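Local coordinates for Myo-inositol phosphohydrolase (Mitsuokella multacida, PDB 4WU3), which probably removes phosphate groups from phytate and related inositol phosphates as a PTP-like phosphatase, and binds inositol-(1,3,4,5)-tetrakisphosphate in this structure, at residues S125-W136 / E156-K164; L163-R173 / P184-V192. The protein carries 2 engineered substitutions. All blocks are in the same frame, centred on the assembly; numbering follows the deposited sequence.

Contact 1 of 2, residues S125-W136 / E156-K164; sequences SHGYLNGTAVSW and EKEQLASLK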
loop_
_atom_site.group_PDB
_atom_site.type_symbol
_atom_site.label_atom_id
_atom_site.label_comp_id
_atom_site.label_asym_id
_atom_site.label_seq_id
_atom_site.Cartn_x
_atom_site.Cartn_y
_atom_site.Cartn_z
ATOM N N SER A 125 -5.392 11.365 -17.417
ATOM C CA SER A 125 -5.820 12.298 -18.458
ATOM C C SER A 125 -6.624 11.600 -19.547
ATOM O O SER A 125 -6.216 10.580 -20.086
ATOM C CB SER A 125 -4.624 13.003 -19.088
ATOM O OG SER A 125 -3.914 13.755 -18.131
ATOM N N HIS A 126 -7.773 12.174 -19.871
ATOM C CA HIS A 126 -8.671 11.582 -20.845
ATOM C C HIS A 126 -9.475 12.646 -21.553
ATOM O O HIS A 126 -9.515 13.807 -21.142
ATOM C CB HIS A 126 -9.629 10.594 -20.161
ATOM C CG HIS A 126 -10.478 11.214 -19.101
ATOM N ND1 HIS A 126 -10.010 11.470 -17.828
ATOM C CD2 HIS A 126 -11.765 11.635 -19.121
ATOM C CE1 HIS A 126 -10.975 12.015 -17.109
ATOM N NE2 HIS A 126 -12.052 12.122 -17.869
ATOM N N GLY A 127 -10.133 12.229 -22.618
ATOM C CA GLY A 127 -10.979 13.129 -23.376
ATOM C C GLY A 127 -11.669 12.412 -24.520
ATOM O O GLY A 127 -11.796 11.179 -24.506
ATOM N N TYR A 128 -12.113 13.193 -25.506
ATOM C CA TYR A 128 -12.904 12.671 -26.612
ATOM C C TYR A 128 -12.377 13.164 -27.962
ATOM O O TYR A 128 -12.001 14.336 -28.106
ATOM C CB TYR A 128 -14.381 13.036 -26.422
ATOM C CG TYR A 128 -15.014 12.305 -25.249
ATOM C CD1 TYR A 128 -14.928 12.813 -23.958
ATOM C CD2 TYR A 128 -15.667 11.089 -25.431
ATOM C CE1 TYR A 128 -15.477 12.133 -22.893
ATOM C CE2 TYR A 128 -16.217 10.404 -24.371
ATOM C CZ TYR A 128 -16.117 10.929 -23.098
ATOM O OH TYR A 128 -16.658 10.243 -22.015
ATOM N N LEU A 129 -12.306 12.233 -28.916
ATOM C CA LEU A 129 -12.085 12.541 -30.327
ATOM C C LEU A 129 -13.350 12.171 -31.078
ATOM O O LEU A 129 -13.653 10.989 -31.249
ATOM C CB LEU A 129 -10.918 11.739 -30.888
ATOM C CG LEU A 129 -9.579 11.935 -30.187
ATOM C CD1 LEU A 129 -8.519 11.085 -30.867
ATOM C CD2 LEU A 129 -9.181 13.403 -30.206
ATOM N N ASN A 130 -14.083 13.183 -31.529
ATOM C CA ASN A 130 -15.497 13.013 -31.866
ATOM C C ASN A 130 -16.185 12.330 -30.679
ATOM O O ASN A 130 -16.113 12.836 -29.562
ATOM C CB ASN A 130 -15.665 12.252 -33.183
ATOM C CG ASN A 130 -15.331 13.113 -34.392
ATOM O OD1 ASN A 130 -14.884 14.260 -34.249
ATOM N ND2 ASN A 130 -15.541 12.568 -35.588
ATOM N N GLY A 131 -16.822 11.185 -30.892
ATOM C CA GLY A 131 -17.475 10.479 -29.798
ATOM C C GLY A 131 -16.627 9.409 -29.112
ATOM O O GLY A 131 -17.045 8.833 -28.115
ATOM N N THR A 132 -15.439 9.140 -29.648
ATOM C CA THR A 132 -14.581 8.094 -29.117
ATOM C C THR A 132 -13.831 8.575 -27.873
ATOM O O THR A 132 -13.241 9.662 -27.870
ATOM C CB THR A 132 -13.526 7.646 -30.144
ATOM O OG1 THR A 132 -14.158 7.265 -31.378
ATOM C CG2 THR A 132 -12.720 6.472 -29.583
ATOM N N ALA A 133 -13.860 7.772 -26.815
ATOM C CA ALA A 133 -13.163 8.134 -25.591
ATOM C C ALA A 133 -11.746 7.622 -25.641
ATOM O O ALA A 133 -11.501 6.451 -25.929
ATOM C CB ALA A 133 -13.876 7.589 -24.364
ATOM N N VAL A 134 -10.816 8.518 -25.345
ATOM C CA VAL A 134 -9.398 8.182 -25.318
ATOM C C VAL A 134 -8.764 8.661 -24.021
ATOM O O VAL A 134 -9.294 9.545 -23.344
ATOM C CB VAL A 134 -8.663 8.844 -26.490
ATOM C CG1 VAL A 134 -9.309 8.437 -27.800
ATOM C CG2 VAL A 134 -8.675 10.355 -26.325
ATOM N N SER A 135 -7.622 8.085 -23.676
ATOM C CA SER A 135 -6.916 8.501 -22.470
ATOM C C SER A 135 -5.436 8.235 -22.616
ATOM O O SER A 135 -5.028 7.466 -23.462
ATOM C CB SER A 135 -7.453 7.762 -21.232
ATOM O OG SER A 135 -7.099 6.389 -21.262
ATOM N N TRP A 136 -4.644 8.884 -21.775
ATOM C CA TRP A 136 -3.215 8.678 -21.753
ATOM C C TRP A 136 -2.867 7.642 -20.695
ATOM O O TRP A 136 -3.032 7.863 -19.487
ATOM C CB TRP A 136 -2.483 10.010 -21.527
ATOM C CG TRP A 136 -2.438 10.817 -22.767
ATOM C CD1 TRP A 136 -1.419 10.872 -23.674
ATOM C CD2 TRP A 136 -3.475 11.658 -23.278
ATOM N NE1 TRP A 136 -1.753 11.711 -24.709
ATOM C CE2 TRP A 136 -3.013 12.201 -24.488
ATOM C CE3 TRP A 136 -4.749 12.010 -22.823
ATOM C CZ2 TRP A 136 -3.774 13.078 -25.246
ATOM C CZ3 TRP A 136 -5.504 12.872 -23.579
ATOM C CH2 TRP A 136 -5.012 13.403 -24.778
ATOM N N GLU A 156 -4.070 17.952 -18.799
ATOM C CA GLU A 156 -5.048 17.254 -19.649
ATOM C C GLU A 156 -5.559 18.126 -20.811
ATOM O O GLU A 156 -5.667 17.653 -21.935
ATOM C CB GLU A 156 -6.222 16.796 -18.771
ATOM C CG GLU A 156 -7.369 16.077 -19.464
ATOM C CD GLU A 156 -8.414 15.581 -18.456
ATOM O OE1 GLU A 156 -9.204 16.401 -17.913
ATOM O OE2 GLU A 156 -8.439 14.355 -18.193
ATOM N N LYS A 157 -5.887 19.387 -20.543
ATOM C CA LYS A 157 -6.319 20.292 -21.606
ATOM C C LYS A 157 -5.224 20.465 -22.665
ATOM O O LYS A 157 -5.505 20.449 -23.879
ATOM C CB LYS A 157 -6.742 21.649 -21.032
ATOM C CG LYS A 157 -8.074 21.574 -20.293
ATOM C CD LYS A 157 -8.420 22.830 -19.501
ATOM C CE LYS A 157 -9.710 22.617 -18.709
ATOM N NZ LYS A 157 -10.040 23.775 -17.829
ATOM N N GLU A 158 -3.984 20.606 -22.197
ATOM C CA GLU A 158 -2.823 20.741 -23.076
ATOM C C GLU A 158 -2.594 19.495 -23.927
ATOM O O GLU A 158 -2.342 19.583 -25.132
ATOM C CB GLU A 158 -1.559 21.017 -22.247
ATOM C CG GLU A 158 -0.275 20.939 -23.053
ATOM C CD GLU A 158 0.960 21.141 -22.211
ATOM O OE1 GLU A 158 0.923 20.806 -21.011
ATOM O OE2 GLU A 158 1.964 21.652 -22.749
ATOM N N GLN A 159 -2.658 18.331 -23.285
ATOM C CA GLN A 159 -2.497 17.059 -23.993
ATOM C C GLN A 159 -3.503 16.943 -25.134
ATOM O O GLN A 159 -3.138 16.609 -26.255
ATOM C CB GLN A 159 -2.637 15.884 -23.020
ATOM C CG GLN A 159 -1.436 15.733 -22.094
ATOM C CD GLN A 159 -1.692 14.846 -20.886
ATOM O OE1 GLN A 159 -2.713 14.954 -20.222
ATOM N NE2 GLN A 159 -0.745 13.985 -20.589
ATOM N N LEU A 160 -4.763 17.240 -24.822
ATOM C CA LEU A 160 -5.849 17.229 -25.785
ATOM C C LEU A 160 -5.644 18.316 -26.847
ATOM O O LEU A 160 -5.882 18.096 -28.043
ATOM C CB LEU A 160 -7.181 17.441 -25.059
ATOM C CG LEU A 160 -7.656 16.225 -24.260
ATOM C CD1 LEU A 160 -8.695 16.577 -23.212
ATOM C CD2 LEU A 160 -8.216 15.188 -25.221
ATOM N N ALA A 161 -5.194 19.488 -26.402
ATOM C CA ALA A 161 -4.968 20.603 -27.306
ATOM C C ALA A 161 -3.967 20.209 -28.379
ATOM O O ALA A 161 -4.087 20.632 -29.517
ATOM C CB ALA A 161 -4.482 21.832 -26.547
ATOM N N SER A 162 -2.998 19.378 -28.024
ATOM C CA SER A 162 -1.966 18.959 -28.971
ATOM C C SER A 162 -2.509 18.083 -30.128
ATOM O O SER A 162 -1.798 17.818 -31.094
ATOM C CB SER A 162 -0.851 18.218 -28.232
ATOM O OG SER A 162 -1.255 16.896 -27.917
ATOM N N LEU A 163 -3.758 17.640 -30.030
ATOM C CA LEU A 163 -4.363 16.800 -31.074
ATOM C C LEU A 163 -5.204 17.611 -32.075
ATOM O O LEU A 163 -5.581 17.107 -33.140
ATOM C CB LEU A 163 -5.239 15.712 -30.443
ATOM C CG LEU A 163 -4.621 14.909 -29.292
ATOM C CD1 LEU A 163 -5.612 13.912 -28.704
ATOM C CD2 LEU A 163 -3.369 14.200 -29.775
ATOM N N LYS A 164 -5.505 18.856 -31.723
ATOM C CA LYS A 164 -6.239 19.747 -32.607
ATOM C C LYS A 164 -5.293 20.124 -33.737
ATOM O O LYS A 164 -4.085 20.057 -33.592
ATOM C CB LYS A 164 -6.709 20.983 -31.845
ATOM C CG LYS A 164 -7.524 20.650 -30.607
ATOM C CD LYS A 164 -8.018 21.900 -29.886
ATOM C CE LYS A 164 -8.870 21.532 -28.683
ATOM N NZ LYS A 164 -9.693 22.668 -28.177
#

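Contact 2 of 2, residues L163-R173 / P184-V192; sequences LKGSTVKSIYR and PVYVNYNKV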
loop_
_atom_site.group_PDB
_atom_site.type_symbol
_atom_site.label_atom_id
_atom_site.label_comp_id
_atom_site.label_asym_id
_atom_site.label_seq_id
_atom_site.Cartn_x
_atom_site.Cartn_y
_atom_site.Cartn_z
ATOM N N LEU A 163 -3.758 17.640 -30.030
ATOM C CA LEU A 163 -4.363 16.800 -31.074
ATOM C C LEU A 163 -5.204 17.611 -32.075
ATOM O O LEU A 163 -5.581 17.107 -33.140
ATOM C CB LEU A 163 -5.239 15.712 -30.443
ATOM C CG LEU A 163 -4.621 14.909 -29.292
ATOM C CD1 LEU A 163 -5.612 13.912 -28.704
ATOM C CD2 LEU A 163 -3.369 14.200 -29.775
ATOM N N LYS A 164 -5.505 18.856 -31.723
ATOM C CA LYS A 164 -6.239 19.747 -32.607
ATOM C C LYS A 164 -5.293 20.124 -33.737
ATOM O O LYS A 164 -4.085 20.057 -33.592
ATOM C CB LYS A 164 -6.709 20.983 -31.845
ATOM C CG LYS A 164 -7.524 20.650 -30.607
ATOM C CD LYS A 164 -8.018 21.900 -29.886
ATOM C CE LYS A 164 -8.870 21.532 -28.683
ATOM N NZ LYS A 164 -9.693 22.668 -28.177
ATOM N N GLY A 165 -5.808 20.481 -34.889
ATOM C CA GLY A 165 -4.902 20.697 -36.025
ATOM C C GLY A 165 -4.491 19.414 -36.748
ATOM O O GLY A 165 -3.768 19.464 -37.741
ATOM N N SER A 166 -4.898 18.260 -36.224
ATOM C CA SER A 166 -4.871 17.030 -37.000
ATOM C C SER A 166 -6.309 16.535 -37.062
ATOM O O SER A 166 -7.136 16.924 -36.232
ATOM C CB SER A 166 -3.974 15.964 -36.367
ATOM O OG SER A 166 -2.638 16.407 -36.214
ATOM N N THR A 167 -6.617 15.704 -38.053
ATOM C CA THR A 167 -7.956 15.136 -38.191
ATOM C C THR A 167 -7.915 13.616 -38.246
ATOM O O THR A 167 -8.941 12.961 -38.407
ATOM C CB THR A 167 -8.653 15.635 -39.457
ATOM O OG1 THR A 167 -7.864 15.289 -40.605
ATOM C CG2 THR A 167 -8.846 17.141 -39.394
ATOM N N VAL A 168 -6.721 13.065 -38.110
ATOM C CA VAL A 168 -6.536 11.628 -38.097
ATOM C C VAL A 168 -5.271 11.308 -37.296
ATOM O O VAL A 168 -4.295 12.060 -37.330
ATOM C CB VAL A 168 -6.444 11.079 -39.527
ATOM C CG1 VAL A 168 -5.345 11.800 -40.294
ATOM C CG2 VAL A 168 -6.212 9.574 -39.505
ATOM N N LYS A 169 -5.317 10.215 -36.546
ATOM C CA LYS A 169 -4.226 9.843 -35.668
ATOM C C LYS A 169 -4.242 8.351 -35.393
ATOM O O LYS A 169 -5.300 7.754 -35.180
ATOM C CB LYS A 169 -4.336 10.595 -34.335
ATOM C CG LYS A 169 -3.017 10.813 -33.622
ATOM C CD LYS A 169 -2.854 12.248 -33.197
ATOM C CE LYS A 169 -1.558 12.513 -32.457
ATOM N NZ LYS A 169 -0.514 13.103 -33.341
ATOM N N SER A 170 -3.056 7.759 -35.393
ATOM C CA SER A 170 -2.889 6.373 -35.009
ATOM C C SER A 170 -3.033 6.299 -33.493
ATOM O O SER A 170 -2.274 6.933 -32.773
ATOM C CB SER A 170 -1.513 5.858 -35.451
ATOM O OG SER A 170 -1.393 4.464 -35.228
ATOM N N ILE A 171 -4.027 5.560 -33.009
ATOM C CA ILE A 171 -4.287 5.479 -31.561
ATOM C C ILE A 171 -4.297 4.030 -31.111
ATOM O O ILE A 171 -4.971 3.179 -31.714
ATOM C CB ILE A 171 -5.650 6.057 -31.183
ATOM C CG1 ILE A 171 -5.835 7.459 -31.762
ATOM C CG2 ILE A 171 -5.805 6.082 -29.672
ATOM C CD1 ILE A 171 -5.211 8.559 -30.944
ATOM N N TYR A 172 -3.557 3.748 -30.045
ATOM C CA TYR A 172 -3.437 2.375 -29.566
ATOM C C TYR A 172 -4.807 1.853 -29.132
ATOM O O TYR A 172 -5.665 2.610 -28.667
ATOM C CB TYR A 172 -2.430 2.263 -28.404
ATOM C CG TYR A 172 -0.975 2.443 -28.792
ATOM C CD1 TYR A 172 -0.265 1.429 -29.416
ATOM C CD2 TYR A 172 -0.304 3.630 -28.506
ATOM C CE1 TYR A 172 1.067 1.594 -29.763
ATOM C CE2 TYR A 172 1.022 3.807 -28.848
ATOM C CZ TYR A 172 1.704 2.786 -29.475
ATOM O OH TYR A 172 3.025 2.965 -29.809
ATOM N N ARG A 173 -5.006 0.555 -29.304
ATOM C CA ARG A 173 -6.159 -0.122 -28.744
ATOM C C ARG A 173 -5.776 -0.662 -27.372
ATOM O O ARG A 173 -4.646 -0.478 -26.918
ATOM C CB ARG A 173 -6.633 -1.238 -29.668
ATOM C CG ARG A 173 -7.468 -0.712 -30.825
ATOM C CD ARG A 173 -7.803 -1.797 -31.833
ATOM N NE ARG A 173 -6.648 -2.135 -32.662
ATOM C CZ ARG A 173 -6.694 -2.924 -33.735
ATOM N NH1 ARG A 173 -7.843 -3.469 -34.121
ATOM N NH2 ARG A 173 -5.580 -3.165 -34.426
ATOM N N PRO A 184 -2.341 -0.330 -32.764
ATOM C CA PRO A 184 -3.173 0.844 -32.988
ATOM C C PRO A 184 -4.082 0.767 -34.209
ATOM O O PRO A 184 -3.853 -0.032 -35.107
ATOM C CB PRO A 184 -2.141 1.964 -33.168
ATOM C CG PRO A 184 -0.936 1.283 -33.709
ATOM C CD PRO A 184 -0.927 -0.089 -33.094
ATOM N N VAL A 185 -5.120 1.598 -34.211
ATOM C CA VAL A 185 -5.884 1.871 -35.415
ATOM C C VAL A 185 -5.910 3.366 -35.623
ATOM O O VAL A 185 -5.595 4.129 -34.713
ATOM C CB VAL A 185 -7.350 1.416 -35.346
ATOM C CG1 VAL A 185 -7.469 0.025 -34.843
ATOM C CG2 VAL A 185 -8.146 2.295 -34.420
ATOM N N TYR A 186 -6.275 3.769 -36.831
ATOM C CA TYR A 186 -6.419 5.170 -37.152
ATOM C C TYR A 186 -7.820 5.657 -36.792
ATOM O O TYR A 186 -8.831 5.021 -37.111
ATOM C CB TYR A 186 -6.122 5.404 -38.627
ATOM C CG TYR A 186 -4.671 5.211 -38.995
ATOM C CD1 TYR A 186 -3.778 6.257 -38.882
ATOM C CD2 TYR A 186 -4.196 3.987 -39.475
ATOM C CE1 TYR A 186 -2.450 6.105 -39.229
ATOM C CE2 TYR A 186 -2.862 3.823 -39.821
ATOM C CZ TYR A 186 -1.997 4.891 -39.699
ATOM O OH TYR A 186 -0.669 4.765 -40.031
ATOM N N VAL A 187 -7.861 6.784 -36.100
ATOM C CA VAL A 187 -9.105 7.390 -35.671
ATOM C C VAL A 187 -9.273 8.721 -36.392
ATOM O O VAL A 187 -8.363 9.561 -36.378
ATOM C CB VAL A 187 -9.078 7.636 -34.160
ATOM C CG1 VAL A 187 -10.348 8.329 -33.706
ATOM C CG2 VAL A 187 -8.889 6.322 -33.425
ATOM N N ASN A 188 -10.419 8.902 -37.040
ATOM C CA ASN A 188 -10.698 10.145 -37.744
ATOM C C ASN A 188 -11.579 11.002 -36.867
ATOM O O ASN A 188 -12.475 10.495 -36.216
ATOM C CB ASN A 188 -11.411 9.888 -39.069
ATOM C CG ASN A 188 -10.577 9.084 -40.031
ATOM O OD1 ASN A 188 -10.686 7.875 -40.097
ATOM N ND2 ASN A 188 -9.733 9.746 -40.763
ATOM N N TYR A 189 -11.319 12.301 -36.853
ATOM C CA TYR A 189 -12.044 13.202 -35.984
ATOM C C TYR A 189 -11.910 14.628 -36.493
ATOM O O TYR A 189 -10.950 14.969 -37.181
ATOM C CB TYR A 189 -11.493 13.108 -34.549
ATOM C CG TYR A 189 -10.037 13.508 -34.395
ATOM C CD1 TYR A 189 -9.006 12.592 -34.627
ATOM C CD2 TYR A 189 -9.684 14.796 -33.996
ATOM C CE1 TYR A 189 -7.672 12.956 -34.476
ATOM C CE2 TYR A 189 -8.360 15.167 -33.848
ATOM C CZ TYR A 189 -7.357 14.249 -34.087
ATOM O OH TYR A 189 -6.035 14.622 -33.935
ATOM N N ASN A 190 -12.870 15.461 -36.143
ATOM C CA ASN A 190 -12.741 16.889 -36.376
ATOM C C ASN A 190 -13.143 17.667 -35.129
ATOM O O ASN A 190 -13.409 18.862 -35.188
ATOM C CB ASN A 190 -13.586 17.309 -37.572
ATOM C CG ASN A 190 -15.042 16.976 -37.391
ATOM O OD1 ASN A 190 -15.542 16.917 -36.263
ATOM N ND2 ASN A 190 -15.738 16.754 -38.501
ATOM N N LYS A 191 -13.164 16.961 -34.002
ATOM C CA LYS A 191 -13.471 17.536 -32.699
ATOM C C LYS A 191 -12.610 16.931 -31.608
ATOM O O LYS A 191 -12.469 15.722 -31.537
ATOM C CB LYS A 191 -14.906 17.222 -32.337
ATOM C CG LYS A 191 -15.862 18.347 -32.576
ATOM C CD LYS A 191 -17.234 17.995 -32.022
ATOM C CE LYS A 191 -18.135 17.378 -33.072
ATOM N NZ LYS A 191 -19.459 17.068 -32.473
ATOM N N VAL A 192 -12.078 17.772 -30.736
ATOM C CA VAL A 192 -11.351 17.307 -29.558
ATOM C C VAL A 192 -11.963 17.989 -28.332
ATOM O O VAL A 192 -12.084 19.210 -28.296
ATOM C CB VAL A 192 -9.852 17.635 -29.659
ATOM C CG1 VAL A 192 -9.081 16.985 -28.515
ATOM C CG2 VAL A 192 -9.288 17.185 -31.006
HETATM O O HOH W 1 -10.464 12.782 -40.679
#

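Contact 1 of 2, residues S125-W136 / E156-K164
Trp136 stands against helix 156-161 with one face of its six-membered ring under Gln159 CB, which lies 3.9 Å from the ring centroid in a CH-pi contact. Gln159 runs past the indole in the opposite direction, its amide plane nearly parallel to the ring plane (8° apart), and ends at Ser125: Ser125 OG donates to Gln159 OE1 over 2.7 Å, in the carbonyl plane and on a lone pair. Leu160 comes at the indole edge instead, CD2 3.7 Å from Trp136 CH2. The same methyl reaches Gly127 CA at 3.9 Å, a closeness possible because glycine has no side chain there. Strands 126-129 and 132-136 form a beta hairpin closed by a type II' turn from Leu129 to Thr132, and the helix runs at 28° to the first of them. Where the helix faces the start of the strand, Glu156 CG is anti to the backbone N (chi1 179°), extending the carboxylate to His126, whose N donates to Glu156 OE2 over 2.8 Å on the anti side, somewhat out of the carboxylate plane. OE2 also lies over one face of the imidazole, whose NE2 bonds Asp120. Farther along the chain, Leu163 CD1 packs on Leu129 CD2 at 3.9 Å, the side chains crossing at about a right angle. Further out, Arg208 pairs with Glu156 OE1 in a salt bridge, Asn144 bonds Ser125 OG, and Leu50 of strand 49-54 packs against Trp136.

Contact 2 of 2, residues L163-R173 / P184-V192
Tyr189 lays one ring face over the backbone of Thr167, whose CA sits 4.2 Å from the ring centroid in a CH-pi contact. Tyr189 CG lies between the backbone N and the carbonyl carbon (chi1 62°), which turns the ring back over the type II turn from Leu163 to Ser166; Tyr189 OH donates to Leu163 O over 2.6 Å. Tyr189 N in turn gives a 2.9 Å bond to Thr167 O, and a water bridges that oxygen to Asn188 ND2. Beyond the tyrosine, the segments belong to an antiparallel beta hairpin of strands 168-175 and 180-188, with Lys169-Val187 and Ile171-Val185 as hydrogen-bonded pairs; the bond from Ile171 N to Val185 O is 2.7 Å. Ile171 CG1 meets Val187 CG2 at 3.7 Å, on the face where Ile171 also packs on Leu50 and Ile52 of strand 49-54. Ser170 OG lies over one face of Tyr186. At the far end the Arg173 guanidinium has Val185 CG1 over the centre of one face, while NE bonds Ser183 O. Backbone bonds thus hold the strands together, and the hydroxyl of the buried Tyr189, bonded to a main-chain carbonyl, ties the turn to the chain leaving the hairpin.

How the contacts relate
Of these parts the chain, followed from the N terminus, reaches first the hairpin of strands 126-129 and 132-137, then passes through a connection that is largely loop and leads into helix 149-161. Contact 1 closes that loop by returning the helix to the hairpin. Contact 2 follows in series: Leu163 and Lys164, shared by both, lead into strand 168-175, and the chain turns back through strand 180-188 to close the second, shorter loop. The two meet directly as well, with probable hydrogen bonds from Asn130 N to Lys191 O and from Asn190 N to Asn130 OD1. Strand 192-193 then joins the sheet beside strand 126-129, tying both hairpins and the helix together.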